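Local coordinates for protein copper-transporting ATPase PAA2, chloroplastic (Arabidopsis thaliana, PDB 5LBK) that uses ATP hydrolysis to move copper across the chloroplast thylakoid membrane, this chain being its nucleotide-binding N-domain, at residues 18-26 with 121-132. Sequence-based numbering, arbitrary orientation.
Sequences QEVLKMAAA and VGREGEGIIGAI
Ala24 CB presses on Ile132 CD1 at 3.4 Å, closer than ordinary carbon contact, and has Val121 CG2 as a second neighbour at 4.0 Å. Beside it Val20 turns CG1, anti to its own backbone N (chi1 171°), against Gly130, 4.2 Å from the CA of that residue; a CB on Gly130 would run into this methyl. Gly130 and Ile129 form a classic beta bulge opposite Val121, whose carbonyl O takes both of their N-H groups. Segment 18-26 of helix 17-27 lies nearly perpendicular (88°) to 127-132, in the hairpin of strands 117-123 and 127-134, neighbouring inner strands of the antiparallel sheet in the N-domain of this P1B-type ATPase, while helix 34-45 adds Ile39 against Leu21 and Ile132. Toward the turn the contact loosens, and Met23 and Arg123 are partly exposed. Here the extended Met23 lays SD 3.8 Å from Ile129 CD1, the two side chains crossing near a right angle, and its CE reaches Arg123 CD, also at 3.8 Å. Arg123 NH1 forms a salt bridge with Glu126 OE1 (2.9 Å), approached from above the carboxylate plane; Tyr15 OH hydrogen-bonds the same oxygen. Replacing Arg123 by an alanine would probably leave Met23 CE less confined and Glu126 without its charged mate.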
loop_
_atom_site.group_PDB
_atom_site.type_symbol
_atom_site.label_atom_id
_atom_site.label_comp_id
_atom_site.label_asym_id
_atom_site.label_seq_id
_atom_site.Cartn_x
_atom_site.Cartn_y
_atom_site.Cartn_z
ATOM N N GLN A 18 1.620 -1.417 -11.180
ATOM C CA GLN A 18 2.161 -2.715 -10.808
ATOM C C GLN A 18 3.155 -2.567 -9.667
ATOM O O GLN A 18 3.268 -3.455 -8.807
ATOM C CB GLN A 18 2.822 -3.399 -12.015
ATOM C CG GLN A 18 4.120 -2.721 -12.529
ATOM C CD GLN A 18 4.884 -3.532 -13.589
ATOM O OE1 GLN A 18 4.625 -4.722 -13.814
ATOM N NE2 GLN A 18 5.850 -2.878 -14.231
ATOM N N GLU A 19 3.918 -1.476 -9.660
ATOM C CA GLU A 19 4.928 -1.322 -8.623
ATOM C C GLU A 19 4.268 -1.122 -7.269
ATOM O O GLU A 19 4.742 -1.668 -6.266
ATOM C CB GLU A 19 5.866 -0.157 -8.919
ATOM C CG GLU A 19 6.760 -0.340 -10.128
ATOM C CD GLU A 19 7.812 0.769 -10.280
ATOM O OE1 GLU A 19 9.020 0.463 -10.141
ATOM O OE2 GLU A 19 7.437 1.942 -10.545
ATOM N N VAL A 20 3.167 -0.348 -7.228
ATOM C CA VAL A 20 2.442 -0.121 -5.978
ATOM C C VAL A 20 1.864 -1.427 -5.464
ATOM O O VAL A 20 1.963 -1.740 -4.268
ATOM C CB VAL A 20 1.349 0.957 -6.159
ATOM C CG1 VAL A 20 0.434 1.049 -4.915
ATOM C CG2 VAL A 20 2.015 2.290 -6.453
ATOM N N LEU A 21 1.249 -2.202 -6.352
ATOM C CA LEU A 21 0.709 -3.493 -5.966
ATOM C C LEU A 21 1.806 -4.443 -5.507
ATOM O O LEU A 21 1.597 -5.196 -4.552
ATOM C CB LEU A 21 -0.057 -4.080 -7.140
ATOM C CG LEU A 21 -0.918 -5.299 -6.928
ATOM C CD1 LEU A 21 -1.864 -5.140 -5.746
ATOM C CD2 LEU A 21 -1.666 -5.548 -8.277
ATOM N N LYS A 22 2.955 -4.471 -6.214
ATOM C CA LYS A 22 4.045 -5.383 -5.854
ATOM C C LYS A 22 4.545 -5.102 -4.450
ATOM O O LYS A 22 4.812 -6.027 -3.675
ATOM C CB LYS A 22 5.225 -5.247 -6.808
ATOM C CG LYS A 22 5.056 -5.940 -8.136
ATOM C CD LYS A 22 6.319 -5.780 -8.980
ATOM C CE LYS A 22 6.240 -6.643 -10.249
ATOM N NZ LYS A 22 7.417 -6.512 -11.158
ATOM N N MET A 23 4.771 -3.827 -4.152
ATOM C CA MET A 23 5.175 -3.431 -2.798
ATOM C C MET A 23 4.103 -3.755 -1.783
ATOM O O MET A 23 4.413 -4.265 -0.686
ATOM C CB MET A 23 5.482 -1.940 -2.762
ATOM C CG MET A 23 6.828 -1.541 -3.422
ATOM S SD MET A 23 6.990 0.271 -3.333
ATOM C CE MET A 23 8.642 0.488 -4.006
ATOM N N ALA A 24 2.840 -3.475 -2.100
ATOM C CA ALA A 24 1.808 -3.706 -1.092
ATOM C C ALA A 24 1.671 -5.202 -0.806
ATOM O O ALA A 24 1.523 -5.615 0.343
ATOM C CB ALA A 24 0.482 -3.130 -1.543
ATOM N N ALA A 25 1.692 -6.021 -1.846
ATOM C CA ALA A 25 1.611 -7.466 -1.619
ATOM C C ALA A 25 2.847 -8.031 -0.909
ATOM O O ALA A 25 2.736 -9.025 -0.159
ATOM C CB ALA A 25 1.390 -8.166 -2.960
ATOM N N ALA A 26 4.028 -7.446 -1.129
ATOM C CA ALA A 26 5.208 -7.867 -0.373
ATOM C C ALA A 26 5.001 -7.647 1.113
ATOM O O ALA A 26 5.354 -8.504 1.938
ATOM C CB ALA A 26 6.448 -7.104 -0.822
ATOM N N VAL A 121 -0.674 3.044 0.717
ATOM C CA VAL A 121 0.692 2.560 0.591
ATOM C C VAL A 121 1.667 3.725 0.683
ATOM O O VAL A 121 1.568 4.700 -0.077
ATOM C CB VAL A 121 0.891 1.785 -0.719
ATOM C CG1 VAL A 121 2.256 1.154 -0.759
ATOM C CG2 VAL A 121 -0.204 0.742 -0.815
ATOM N N GLY A 122 2.637 3.623 1.591
ATOM C CA GLY A 122 3.622 4.667 1.766
ATOM C C GLY A 122 5.041 4.136 1.829
ATOM O O GLY A 122 5.267 2.979 2.174
ATOM N N ARG A 123 6.005 4.990 1.455
ATOM C CA ARG A 123 7.424 4.605 1.453
ATOM C C ARG A 123 8.313 5.661 2.094
ATOM O O ARG A 123 8.161 6.847 1.799
ATOM C CB ARG A 123 7.900 4.339 0.026
ATOM C CG ARG A 123 9.294 3.802 -0.068
ATOM C CD ARG A 123 9.424 3.196 -1.430
ATOM N NE ARG A 123 10.738 2.692 -1.687
ATOM C CZ ARG A 123 11.753 3.420 -2.122
ATOM N NH1 ARG A 123 11.620 4.724 -2.353
ATOM N NH2 ARG A 123 12.914 2.826 -2.307
ATOM N N GLU A 124 9.283 5.236 2.935
ATOM C CA GLU A 124 10.107 6.205 3.646
ATOM C C GLU A 124 10.848 7.059 2.617
ATOM O O GLU A 124 11.348 6.554 1.611
ATOM C CB GLU A 124 11.105 5.538 4.593
ATOM C CG GLU A 124 11.616 6.498 5.725
ATOM C CD GLU A 124 12.119 5.777 6.962
ATOM O OE1 GLU A 124 12.625 4.650 6.815
ATOM O OE2 GLU A 124 12.053 6.371 8.071
ATOM N N GLY A 125 10.941 8.352 2.890
ATOM C CA GLY A 125 11.570 9.285 1.980
ATOM C C GLY A 125 10.657 9.846 0.916
ATOM O O GLY A 125 11.084 10.738 0.174
ATOM N N GLU A 126 9.417 9.364 0.817
ATOM C CA GLU A 126 8.503 9.751 -0.244
ATOM C C GLU A 126 7.114 10.067 0.284
ATOM O O GLU A 126 6.357 10.803 -0.343
ATOM C CB GLU A 126 8.357 8.632 -1.280
ATOM C CG GLU A 126 9.573 8.355 -2.110
ATOM C CD GLU A 126 9.233 7.462 -3.256
ATOM O OE1 GLU A 126 9.285 6.231 -3.078
ATOM O OE2 GLU A 126 8.853 7.994 -4.321
ATOM N N GLY A 127 6.731 9.449 1.375
ATOM C CA GLY A 127 5.363 9.592 1.851
ATOM C C GLY A 127 4.405 8.641 1.152
ATOM O O GLY A 127 4.785 7.557 0.707
ATOM N N ILE A 128 3.141 9.070 1.004
ATOM C CA ILE A 128 2.141 8.204 0.397
ATOM C C ILE A 128 2.464 8.098 -1.080
ATOM O O ILE A 128 2.725 9.112 -1.731
ATOM C CB ILE A 128 0.717 8.756 0.583
ATOM C CG1 ILE A 128 0.270 8.863 2.023
ATOM C CG2 ILE A 128 -0.269 7.896 -0.219
ATOM C CD1 ILE A 128 0.163 7.600 2.666
ATOM N N ILE A 129 2.495 6.876 -1.609
ATOM C CA ILE A 129 2.796 6.654 -3.011
ATOM C C ILE A 129 1.620 6.030 -3.750
ATOM O O ILE A 129 1.645 5.966 -4.983
ATOM C CB ILE A 129 4.065 5.788 -3.211
ATOM C CG1 ILE A 129 3.876 4.374 -2.647
ATOM C CG2 ILE A 129 5.274 6.486 -2.540
ATOM C CD1 ILE A 129 4.892 3.395 -3.090
ATOM N N GLY A 130 0.567 5.625 -3.067
ATOM C CA GLY A 130 -0.546 5.018 -3.770
ATOM C C GLY A 130 -1.560 4.502 -2.786
ATOM O O GLY A 130 -1.451 4.684 -1.568
ATOM N N ALA A 131 -2.587 3.893 -3.347
ATOM C CA ALA A 131 -3.673 3.354 -2.568
ATOM C C ALA A 131 -4.277 2.202 -3.354
ATOM O O ALA A 131 -4.266 2.188 -4.591
ATOM C CB ALA A 131 -4.704 4.421 -2.272
ATOM N N ILE A 132 -4.839 1.250 -2.625
ATOM C CA ILE A 132 -5.529 0.129 -3.212
ATOM C C ILE A 132 -6.982 0.160 -2.767
ATOM O O ILE A 132 -7.277 0.131 -1.566
ATOM C CB ILE A 132 -4.859 -1.191 -2.829
ATOM C CG1 ILE A 132 -3.390 -1.136 -3.265
ATOM C CG2 ILE A 132 -5.540 -2.258 -3.536
ATOM C CD1 ILE A 132 -2.547 -2.169 -2.633
#